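Local coordinates for protein beta-hexosaminidase (Neisseria gonorrhoeae, PDB 6JTJ) that probably cleaves terminal beta-1,4-linked N-acetylglucosamine from peptide-linked peptidoglycan fragments during cell-wall recycling, at residues Ile102-Glu107 / Val111-Glu116; Pro122-Leu127 / Gly144-Val149; Thr164-Leu169 / Ala175-Arg180. All blocks are in the same frame, centred on the assembly; numbering follows the deposited sequence.

Contact 1: Ile102-Glu107 / Val111-Glu116; sequences IAVDHE and VQRFIE. With NAG (2-acetamido-2-deoxy-beta-D-glucopyranose), chain I.
Asp105 and Arg113 both set CG beside the backbone N and anti to the carbonyl carbon, and a bend about the CB-CG bond of Arg113 (chi2 -47°) lays its chain alongside the aspartate, the two pointing the same way. The pair belongs to a beta hairpin in the TIM-type barrel of this family 3 glycoside hydrolase, made by strand 101-108, which runs parallel to its neighbours 69-74 and 161-162, and the short strand 111-112. NH2 of Arg113 gives OD2 of Asp105 a salt bridge of 2.9 Å, reaching it from above the carboxylate plane, with the guanidinium nearly perpendicular to the carboxylate (planes 89° apart). A water accepts hydrogen bonds from NE of Arg113 and N of Asp105 and donates one to OD2, so OD2 is held by the guanidinium, the water and the sugar. The carboxylate takes one sugar hydroxyl on each oxygen: O4 of NAG donates to OD1 at 2.8 Å and O6 to OD2 at 2.7 Å, which fits the predicted substrate-binding role of both residues. Asp221 and Glu219 of the second subunit form further salt bridges to Arg113, and three carboxylates around the guanidinium would be expected to stabilise its positive charge. Glu107 N donates to Val111 O, while its chain runs across Val111, CD to CG1 3.7 Å, on the way to a salt bridge with Lys210. Val104 CG2 touches CG of Arg113 (3.5 Å) and CZ of Phe114. Further along the pair, the His106 ring has CG of Gln112 over the centre of one face, a CH-pi contact, and turns an edge toward the face of Phe114, offset, with planes at 62°. Its NE2 accepts a hydrogen bond from N of Phe114 at 3.1 Å, the donor tilted from the ring plane.

Contact 2: Pro122-Leu127 / Gly144-Val149; sequences PAMNVL and GQVGRV
Val146 lays its two methyl groups against Pro122, Met124 and Leu127, the three residues of 122-127 that it touches. CG2 meets the ring carbon CG of Pro122 at 4.0 Å and the CD2 methyl of Leu127 at 4.3 Å; CG1 meets the terminal CE of Met124 at 4.1 Å. With CG1 anti to the backbone N (chi1 171°) and CG2 beside it, the valine fork offers one methyl to the sulfur-bearing chain and the other to the proline and leucine. Met124 bends twice, at chi2 (-60°) and chi3 (94°), which swings CE back toward Val146 although its CB does not point there. Pro122 and Met124 each run past the valine in the opposite direction to it, while Leu127 points its CB toward 144-149. The contact joins the start of helix 124-134 and the loop before it to the middle of helix 136-155, two consecutive helices that follow the beta hairpin of 101-112 in the barrel domain. No hydrogen bond crosses between the segments; the contact is apolar and buried, with 136 Å² of surface covered on the two sides together. Beyond it, Val378 of helix 369-382 lies against Pro122, and Phe182 lies against both Met124 and Leu127. Leu127 also rests on Ala142 and Ala143, one turn earlier on the valine's own helix.

Contact 3: Thr164-Leu169 / Ala175-Arg180; sequences TPVLDL and AVIGNR. With NAG (2-acetamido-2-deoxy-beta-D-glucopyranose), chain I.
The long loop that follows strand 161-162 and leads to helix 186-202 folds back on itself beside the bound N-acetylglucosamine, bringing 164-169 against 175-180. Val166 presses its CB against the backbone O of Arg180 at 3.4 Å, and its CG1 reaches CG2 of Ile177 at 4.3 Å. Ile177 crosses Asp168 at about a right angle: its CD1 comes to 3.4 Å from the carboxylate oxygen OD2. CG1 of the isoleucine stands anti to its carbonyl carbon, and a further bend about CB-CG1 brings the methyl obliquely to OD2. The carboxylate is nevertheless engaged on both oxygens elsewhere, OD1 by the backbone N of His215 and OD2 by ND1 of His211. Asp168 probably helps fix the rotation of the His211 ring, whose NE2 is hydrogen-bonded to the sugar, which would make it a second-shell residue of the substrate pocket at the C-terminal end of the barrel strands in this family 3 enzyme. At 179-180 a single turn of 3-10 helix is closed by the bond from Arg180 N to Ile177 O (2.8 Å). A bend at chi3 (67°) places NH2 of Arg180 near O3 of NAG, to which it gives a weak, bent hydrogen bond, 3.0 Å with an angle of 128°, in line with its predicted substrate-binding role. The guanidinium has its stronger partner in Glu107, at NE. Packing of Val176 and Asn179 on their counterparts in the second subunit places this loop at the dimer interface.

Contacts 1 and 3 both reach the bound sugar, through neighbouring hydroxyls. Their closest tie is the salt bridge from Glu107 OE1 to Arg180 NE, 2.8 Å, and Val166 CG2 packs on the same OE1 at 3.5 Å. Contact 2 touches both but lies farther from the sugar, with the side chain of Met124 about 11 Å from it at its nearest; the CB of Met124 nevertheless reaches Arg180 O at 3.5 Å, and Asn125 N is probably hydrogen-bonded to Asn179 O at 3.1 Å. The centres of the three contacts are 13 to 15 Å apart.

Contact 1: Ile102-Glu107 / Val111-Glu116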
loop_
_atom_site.group_PDB
_atom_site.type_symbol
_atom_site.label_atom_id
_atom_site.label_comp_id
_atom_site.label_asym_id
_atom_site.label_seq_id
_atom_site.Cartn_x
_atom_site.Cartn_y
_atom_site.Cartn_z
ATOM N N ILE C 102 15.252 -15.291 -12.893
ATOM C CA ILE C 102 14.055 -14.524 -13.208
ATOM C C ILE C 102 13.025 -14.694 -12.089
ATOM O O ILE C 102 12.665 -15.822 -11.723
ATOM C CB ILE C 102 13.439 -14.978 -14.555
ATOM C CG1 ILE C 102 14.494 -14.894 -15.674
ATOM C CG2 ILE C 102 12.220 -14.133 -14.894
ATOM C CD1 ILE C 102 14.012 -15.370 -17.033
ATOM N N ALA C 103 12.551 -13.576 -11.560
ATOM C CA ALA C 103 11.576 -13.589 -10.473
ATOM C C ALA C 103 10.343 -12.764 -10.789
ATOM O O ALA C 103 10.327 -11.973 -11.733
ATOM C CB ALA C 103 12.217 -13.088 -9.191
ATOM N N VAL C 104 9.296 -13.006 -10.003
ATOM C CA VAL C 104 8.029 -12.273 -10.103
ATOM C C VAL C 104 7.320 -12.285 -8.740
ATOM O O VAL C 104 7.583 -13.144 -7.898
ATOM C CB VAL C 104 7.114 -12.895 -11.179
ATOM C CG1 VAL C 104 6.567 -14.243 -10.719
ATOM C CG2 VAL C 104 5.979 -11.960 -11.556
ATOM N N ASP C 105 6.463 -11.299 -8.521
ATOM C CA ASP C 105 5.602 -11.235 -7.348
ATOM C C ASP C 105 4.277 -11.961 -7.608
ATOM O O ASP C 105 3.306 -11.343 -8.061
ATOM C CB ASP C 105 5.316 -9.767 -6.968
ATOM C CG ASP C 105 6.564 -9.005 -6.541
ATOM O OD1 ASP C 105 7.195 -9.438 -5.559
ATOM O OD2 ASP C 105 6.888 -7.958 -7.149
ATOM N N HIS C 106 4.253 -13.271 -7.348
ATOM C CA HIS C 106 2.998 -14.018 -7.258
ATOM C C HIS C 106 2.796 -14.443 -5.828
ATOM O O HIS C 106 3.354 -15.445 -5.382
ATOM C CB HIS C 106 2.976 -15.244 -8.177
ATOM C CG HIS C 106 2.463 -14.954 -9.553
ATOM N ND1 HIS C 106 1.828 -15.900 -10.325
ATOM C CD2 HIS C 106 2.491 -13.826 -10.293
ATOM C CE1 HIS C 106 1.472 -15.361 -11.476
ATOM N NE2 HIS C 106 1.870 -14.106 -11.486
ATOM N N GLU C 107 2.008 -13.656 -5.107
ATOM C CA GLU C 107 1.615 -13.985 -3.748
ATOM C C GLU C 107 0.242 -14.623 -3.757
ATOM O O GLU C 107 0.012 -15.619 -3.077
ATOM C CB GLU C 107 1.545 -12.728 -2.889
ATOM C CG GLU C 107 2.884 -12.076 -2.615
ATOM C CD GLU C 107 2.757 -10.741 -1.898
ATOM O OE1 GLU C 107 1.733 -10.504 -1.222
ATOM O OE2 GLU C 107 3.690 -9.935 -2.010
ATOM N N VAL C 111 -2.014 -9.411 -5.314
ATOM C CA VAL C 111 -0.642 -9.432 -5.794
ATOM C C VAL C 111 -0.401 -10.697 -6.633
ATOM O O VAL C 111 0.014 -11.746 -6.127
ATOM C CB VAL C 111 0.355 -9.360 -4.639
ATOM C CG1 VAL C 111 1.768 -9.214 -5.162
ATOM C CG2 VAL C 111 0.014 -8.204 -3.716
ATOM N N GLN C 112 -0.708 -10.576 -7.926
ATOM C CA GLN C 112 -0.488 -11.637 -8.903
ATOM C C GLN C 112 -0.335 -10.978 -10.268
ATOM O O GLN C 112 -1.312 -10.470 -10.833
ATOM C CB GLN C 112 -1.673 -12.613 -8.916
ATOM C CG GLN C 112 -1.470 -13.734 -9.921
ATOM C CD GLN C 112 -2.598 -14.747 -9.975
ATOM O OE1 GLN C 112 -3.433 -14.846 -9.079
ATOM N NE2 GLN C 112 -2.627 -15.502 -11.069
ATOM N N ARG C 113 0.897 -10.892 -10.757
ATOM C CA ARG C 113 1.196 -10.131 -11.973
ATOM C C ARG C 113 0.517 -10.686 -13.213
ATOM O O ARG C 113 -0.020 -9.939 -14.028
ATOM C CB ARG C 113 2.707 -10.077 -12.230
ATOM C CG ARG C 113 3.541 -9.471 -11.122
ATOM C CD ARG C 113 2.982 -8.159 -10.591
ATOM N NE ARG C 113 3.871 -7.635 -9.559
ATOM C CZ ARG C 113 3.501 -6.837 -8.552
ATOM N NH1 ARG C 113 2.240 -6.442 -8.410
ATOM N NH2 ARG C 113 4.408 -6.447 -7.666
ATOM N N PHE C 114 0.539 -11.999 -13.334
ATOM C CA PHE C 114 0.142 -12.673 -14.558
ATOM C C PHE C 114 -1.204 -13.343 -14.321
ATOM O O PHE C 114 -1.307 -14.281 -13.538
ATOM C CB PHE C 114 1.168 -13.751 -14.978
ATOM C CG PHE C 114 2.584 -13.282 -15.039
ATOM C CD1 PHE C 114 2.905 -11.974 -15.336
ATOM C CD2 PHE C 114 3.612 -14.170 -14.796
ATOM C CE1 PHE C 114 4.227 -11.566 -15.403
ATOM C CE2 PHE C 114 4.939 -13.770 -14.865
ATOM C CZ PHE C 114 5.246 -12.469 -15.164
ATOM N N ILE C 115 -2.225 -12.873 -15.025
ATOM C CA ILE C 115 -3.590 -13.323 -14.781
ATOM C C ILE C 115 -4.062 -14.285 -15.877
ATOM O O ILE C 115 -4.368 -15.437 -15.588
ATOM C CB ILE C 115 -4.542 -12.118 -14.692
ATOM C CG1 ILE C 115 -4.147 -11.236 -13.512
ATOM C CG2 ILE C 115 -5.993 -12.561 -14.588
ATOM C CD1 ILE C 115 -4.172 -11.906 -12.144
ATOM N N GLU C 116 -4.103 -13.815 -17.123
ATOM C CA GLU C 116 -4.671 -14.611 -18.216
ATOM C C GLU C 116 -3.867 -15.879 -18.473
ATOM O O GLU C 116 -2.665 -15.823 -18.687
ATOM C CB GLU C 116 -4.768 -13.789 -19.499
ATOM C CG GLU C 116 -5.533 -14.499 -20.616
ATOM C CD GLU C 116 -5.376 -13.849 -21.983
ATOM O OE1 GLU C 116 -6.291 -13.991 -22.840
ATOM O OE2 GLU C 116 -4.328 -13.216 -22.222
HETATM C C1 NAG I . 7.982 -3.966 -2.532
HETATM C C2 NAG I . 6.846 -4.827 -1.958
HETATM C C3 NAG I . 7.250 -6.282 -1.936
HETATM C C4 NAG I . 7.772 -6.723 -3.302
HETATM C C5 NAG I . 8.960 -5.885 -3.732
HETATM C C6 NAG I . 9.363 -6.201 -5.176
HETATM C C7 NAG I . 5.271 -4.295 -0.088
HETATM C C8 NAG I . 4.167 -4.503 -1.037
HETATM N N2 NAG I . 6.493 -4.455 -0.610
HETATM O O1 NAG I . 7.474 -2.737 -3.018
HETATM O O3 NAG I . 6.140 -7.051 -1.531
HETATM O O4 NAG I . 8.116 -8.086 -3.310
HETATM O O5 NAG I . 8.596 -4.521 -3.685
HETATM O O6 NAG I . 8.353 -5.885 -6.120
HETATM O O7 NAG I . 5.041 -3.955 1.085
HETATM O O HOH W 1 6.415 -8.806 -9.742
#

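Contact 2: Pro122-Leu127 / Gly144-Val149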
loop_
_atom_site.group_PDB
_atom_site.type_symbol
_atom_site.label_atom_id
_atom_site.label_comp_id
_atom_site.label_asym_id
_atom_site.label_seq_id
_atom_site.Cartn_x
_atom_site.Cartn_y
_atom_site.Cartn_z
ATOM N N PRO C 122 -5.730 -17.274 -4.448
ATOM C CA PRO C 122 -6.402 -16.600 -3.374
ATOM C C PRO C 122 -5.427 -15.767 -2.589
ATOM O O PRO C 122 -4.225 -16.059 -2.610
ATOM C CB PRO C 122 -6.879 -17.753 -2.491
ATOM C CG PRO C 122 -5.837 -18.811 -2.698
ATOM C CD PRO C 122 -5.541 -18.712 -4.161
ATOM N N ALA C 123 -5.932 -14.752 -1.895
ATOM C CA ALA C 123 -5.120 -14.013 -0.946
ATOM C C ALA C 123 -4.698 -14.960 0.196
ATOM O O ALA C 123 -5.440 -15.864 0.562
ATOM C CB ALA C 123 -5.902 -12.844 -0.395
ATOM N N MET C 124 -3.515 -14.751 0.752
ATOM C CA MET C 124 -3.031 -15.627 1.818
ATOM C C MET C 124 -3.902 -15.649 3.068
ATOM O O MET C 124 -3.933 -16.650 3.779
ATOM C CB MET C 124 -1.592 -15.288 2.198
ATOM C CG MET C 124 -0.575 -15.540 1.103
ATOM S SD MET C 124 -0.515 -17.268 0.574
ATOM C CE MET C 124 -1.627 -17.271 -0.821
ATOM N N ASN C 125 -4.643 -14.586 3.346
ATOM C CA ASN C 125 -5.489 -14.621 4.520
ATOM C C ASN C 125 -6.628 -15.651 4.405
ATOM O O ASN C 125 -7.181 -16.058 5.423
ATOM C CB ASN C 125 -6.049 -13.249 4.887
ATOM C CG ASN C 125 -7.225 -12.851 4.041
ATOM O OD1 ASN C 125 -7.251 -13.068 2.830
ATOM N ND2 ASN C 125 -8.205 -12.246 4.675
ATOM N N VAL C 126 -6.973 -16.029 3.182
ATOM C CA VAL C 126 -7.956 -17.064 2.952
ATOM C C VAL C 126 -7.479 -18.358 3.604
ATOM O O VAL C 126 -8.281 -19.072 4.176
ATOM C CB VAL C 126 -8.220 -17.271 1.455
ATOM C CG1 VAL C 126 -9.080 -18.496 1.216
ATOM C CG2 VAL C 126 -8.911 -16.036 0.864
ATOM N N LEU C 127 -6.169 -18.619 3.569
ATOM C CA LEU C 127 -5.615 -19.797 4.202
ATOM C C LEU C 127 -5.686 -19.714 5.710
ATOM O O LEU C 127 -5.958 -20.700 6.374
ATOM C CB LEU C 127 -4.182 -20.048 3.738
ATOM C CG LEU C 127 -4.090 -20.303 2.234
ATOM C CD1 LEU C 127 -2.652 -20.190 1.755
ATOM C CD2 LEU C 127 -4.675 -21.655 1.869
ATOM N N GLY C 144 -0.388 -26.023 0.848
ATOM C CA GLY C 144 0.494 -26.841 -0.005
ATOM C C GLY C 144 0.047 -26.874 -1.447
ATOM O O GLY C 144 0.859 -26.756 -2.385
ATOM N N GLN C 145 -1.253 -26.985 -1.653
ATOM C CA GLN C 145 -1.820 -26.966 -3.008
ATOM C C GLN C 145 -1.695 -25.609 -3.674
ATOM O O GLN C 145 -1.359 -25.521 -4.857
ATOM C CB GLN C 145 -3.305 -27.364 -2.984
ATOM C CG GLN C 145 -3.567 -28.830 -2.568
ATOM C CD GLN C 145 -2.791 -29.862 -3.424
ATOM O OE1 GLN C 145 -2.938 -29.936 -4.651
ATOM N NE2 GLN C 145 -1.878 -30.591 -2.776
ATOM N N VAL C 146 -1.920 -24.544 -2.918
ATOM C CA VAL C 146 -1.722 -23.190 -3.465
ATOM C C VAL C 146 -0.273 -23.018 -3.903
ATOM O O VAL C 146 -0.009 -22.587 -5.013
ATOM C CB VAL C 146 -2.126 -22.096 -2.455
ATOM C CG1 VAL C 146 -1.698 -20.725 -2.950
ATOM C CG2 VAL C 146 -3.637 -22.118 -2.235
ATOM N N GLY C 147 0.665 -23.395 -3.045
ATOM C CA GLY C 147 2.099 -23.290 -3.384
ATOM C C GLY C 147 2.479 -24.069 -4.622
ATOM O O GLY C 147 3.184 -23.580 -5.502
ATOM N N ARG C 148 1.961 -25.286 -4.706
ATOM C CA ARG C 148 2.223 -26.139 -5.857
ATOM C C ARG C 148 1.717 -25.543 -7.163
ATOM O O ARG C 148 2.422 -25.520 -8.173
ATOM C CB ARG C 148 1.595 -27.517 -5.624
ATOM C CG ARG C 148 1.994 -28.540 -6.685
ATOM C CD ARG C 148 1.249 -29.858 -6.566
ATOM N NE ARG C 148 1.557 -30.698 -7.740
ATOM C CZ ARG C 148 0.855 -31.757 -8.144
ATOM N NH1 ARG C 148 -0.229 -32.133 -7.469
ATOM N NH2 ARG C 148 1.234 -32.434 -9.237
ATOM N N VAL C 149 0.472 -25.084 -7.157
ATOM C CA VAL C 149 -0.105 -24.507 -8.362
ATOM C C VAL C 149 0.621 -23.240 -8.740
ATOM O O VAL C 149 0.989 -23.034 -9.895
ATOM C CB VAL C 149 -1.600 -24.223 -8.151
ATOM C CG1 VAL C 149 -2.177 -23.407 -9.297
ATOM C CG2 VAL C 149 -2.356 -25.542 -8.013
#

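Contact 3: Thr164-Leu169 / Ala175-Arg180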
loop_
_atom_site.group_PDB
_atom_site.type_symbol
_atom_site.label_atom_id
_atom_site.label_comp_id
_atom_site.label_asym_id
_atom_site.label_seq_id
_atom_site.Cartn_x
_atom_site.Cartn_y
_atom_site.Cartn_z
ATOM N N THR C 164 7.493 -14.811 -2.471
ATOM C CA THR C 164 6.453 -15.212 -1.559
ATOM C C THR C 164 7.071 -16.292 -0.672
ATOM O O THR C 164 7.984 -17.016 -1.109
ATOM C CB THR C 164 5.219 -15.686 -2.353
ATOM O OG1 THR C 164 4.059 -15.726 -1.516
ATOM C CG2 THR C 164 5.455 -17.056 -2.994
ATOM N N PRO C 165 6.598 -16.423 0.577
ATOM C CA PRO C 165 5.449 -15.796 1.195
ATOM C C PRO C 165 5.694 -14.574 2.063
ATOM O O PRO C 165 6.775 -14.398 2.641
ATOM C CB PRO C 165 4.945 -16.885 2.105
ATOM C CG PRO C 165 6.201 -17.522 2.614
ATOM C CD PRO C 165 7.132 -17.508 1.429
ATOM N N VAL C 166 4.628 -13.793 2.209
ATOM C CA VAL C 166 4.516 -12.790 3.246
ATOM C C VAL C 166 4.432 -13.467 4.618
ATOM O O VAL C 166 3.576 -14.319 4.836
ATOM C CB VAL C 166 3.270 -11.920 3.007
ATOM C CG1 VAL C 166 3.009 -10.992 4.187
ATOM C CG2 VAL C 166 3.456 -11.106 1.737
ATOM N N LEU C 167 5.328 -13.080 5.515
ATOM C CA LEU C 167 5.406 -13.593 6.872
ATOM C C LEU C 167 5.015 -12.537 7.896
ATOM O O LEU C 167 5.056 -12.766 9.105
ATOM C CB LEU C 167 6.833 -14.049 7.153
ATOM C CG LEU C 167 7.383 -15.143 6.250
ATOM C CD1 LEU C 167 8.817 -15.508 6.639
ATOM C CD2 LEU C 167 6.516 -16.383 6.306
ATOM N N ASP C 168 4.623 -11.366 7.405
ATOM C CA ASP C 168 4.127 -10.302 8.256
ATOM C C ASP C 168 2.873 -10.769 8.994
ATOM O O ASP C 168 2.066 -11.525 8.443
ATOM C CB ASP C 168 3.783 -9.073 7.406
ATOM C CG ASP C 168 4.981 -8.575 6.594
ATOM O OD1 ASP C 168 6.094 -8.453 7.164
ATOM O OD2 ASP C 168 4.779 -8.260 5.395
ATOM N N LEU C 169 2.724 -10.321 10.234
ATOM C CA LEU C 169 1.577 -10.712 11.049
ATOM C C LEU C 169 0.450 -9.682 10.871
ATOM O O LEU C 169 0.698 -8.492 10.776
ATOM C CB LEU C 169 1.944 -10.754 12.528
ATOM C CG LEU C 169 3.183 -11.555 12.947
ATOM C CD1 LEU C 169 3.319 -11.549 14.473
ATOM C CD2 LEU C 169 3.105 -12.979 12.431
ATOM N N ALA C 175 -2.611 -1.523 6.097
ATOM C CA ALA C 175 -3.512 -1.755 4.960
ATOM C C ALA C 175 -2.775 -2.298 3.752
ATOM O O ALA C 175 -3.283 -3.141 3.045
ATOM C CB ALA C 175 -4.214 -0.457 4.569
ATOM N N VAL C 176 -1.569 -1.814 3.506
ATOM C CA VAL C 176 -0.831 -2.257 2.351
ATOM C C VAL C 176 -0.514 -3.761 2.414
ATOM O O VAL C 176 -0.318 -4.396 1.371
ATOM C CB VAL C 176 0.420 -1.382 2.079
ATOM C CG1 VAL C 176 1.533 -1.570 3.108
ATOM C CG2 VAL C 176 0.951 -1.668 0.689
ATOM N N ILE C 177 -0.364 -4.301 3.627
ATOM C CA ILE C 177 -0.199 -5.737 3.793
ATOM C C ILE C 177 -1.597 -6.320 3.723
ATOM O O ILE C 177 -1.884 -7.092 2.829
ATOM C CB ILE C 177 0.508 -6.124 5.111
ATOM C CG1 ILE C 177 1.915 -5.511 5.197
ATOM C CG2 ILE C 177 0.586 -7.640 5.264
ATOM C CD1 ILE C 177 2.835 -5.828 4.047
ATOM N N GLY C 178 -2.459 -5.901 4.633
ATOM C CA GLY C 178 -3.861 -6.271 4.598
ATOM C C GLY C 178 -4.128 -7.755 4.549
ATOM O O GLY C 178 -3.619 -8.498 5.379
ATOM N N ASN C 179 -4.849 -8.192 3.526
ATOM C CA ASN C 179 -5.115 -9.586 3.378
ATOM C C ASN C 179 -3.923 -10.412 2.798
ATOM O O ASN C 179 -4.039 -11.599 2.576
ATOM C CB ASN C 179 -6.429 -9.772 2.625
ATOM C CG ASN C 179 -6.294 -9.495 1.128
ATOM O OD1 ASN C 179 -5.203 -9.272 0.621
ATOM N ND2 ASN C 179 -7.411 -9.546 0.417
ATOM N N ARG C 180 -2.783 -9.783 2.567
ATOM C CA ARG C 180 -1.601 -10.500 2.114
ATOM C C ARG C 180 -0.955 -11.313 3.236
ATOM O O ARG C 180 -0.119 -12.178 2.955
ATOM C CB ARG C 180 -0.585 -9.548 1.551
ATOM C CG ARG C 180 -1.070 -8.822 0.288
ATOM C CD ARG C 180 -0.254 -7.578 0.054
ATOM N NE ARG C 180 1.115 -7.923 -0.290
ATOM C CZ ARG C 180 2.129 -7.070 -0.272
ATOM N NH1 ARG C 180 1.925 -5.822 0.118
ATOM N NH2 ARG C 180 3.346 -7.468 -0.634
HETATM C C1 NAG I . 7.982 -3.966 -2.532
HETATM C C2 NAG I . 6.846 -4.827 -1.958
HETATM C C3 NAG I . 7.250 -6.282 -1.936
HETATM C C4 NAG I . 7.772 -6.723 -3.302
HETATM C C5 NAG I . 8.960 -5.885 -3.732
HETATM C C6 NAG I . 9.363 -6.201 -5.176
HETATM C C7 NAG I . 5.271 -4.295 -0.088
HETATM C C8 NAG I . 4.167 -4.503 -1.037
HETATM N N2 NAG I . 6.493 -4.455 -0.610
HETATM O O1 NAG I . 7.474 -2.737 -3.018
HETATM O O3 NAG I . 6.140 -7.051 -1.531
HETATM O O4 NAG I . 8.116 -8.086 -3.310
HETATM O O5 NAG I . 8.596 -4.521 -3.685
HETATM O O6 NAG I . 8.353 -5.885 -6.120
HETATM O O7 NAG I . 5.041 -3.955 1.085
#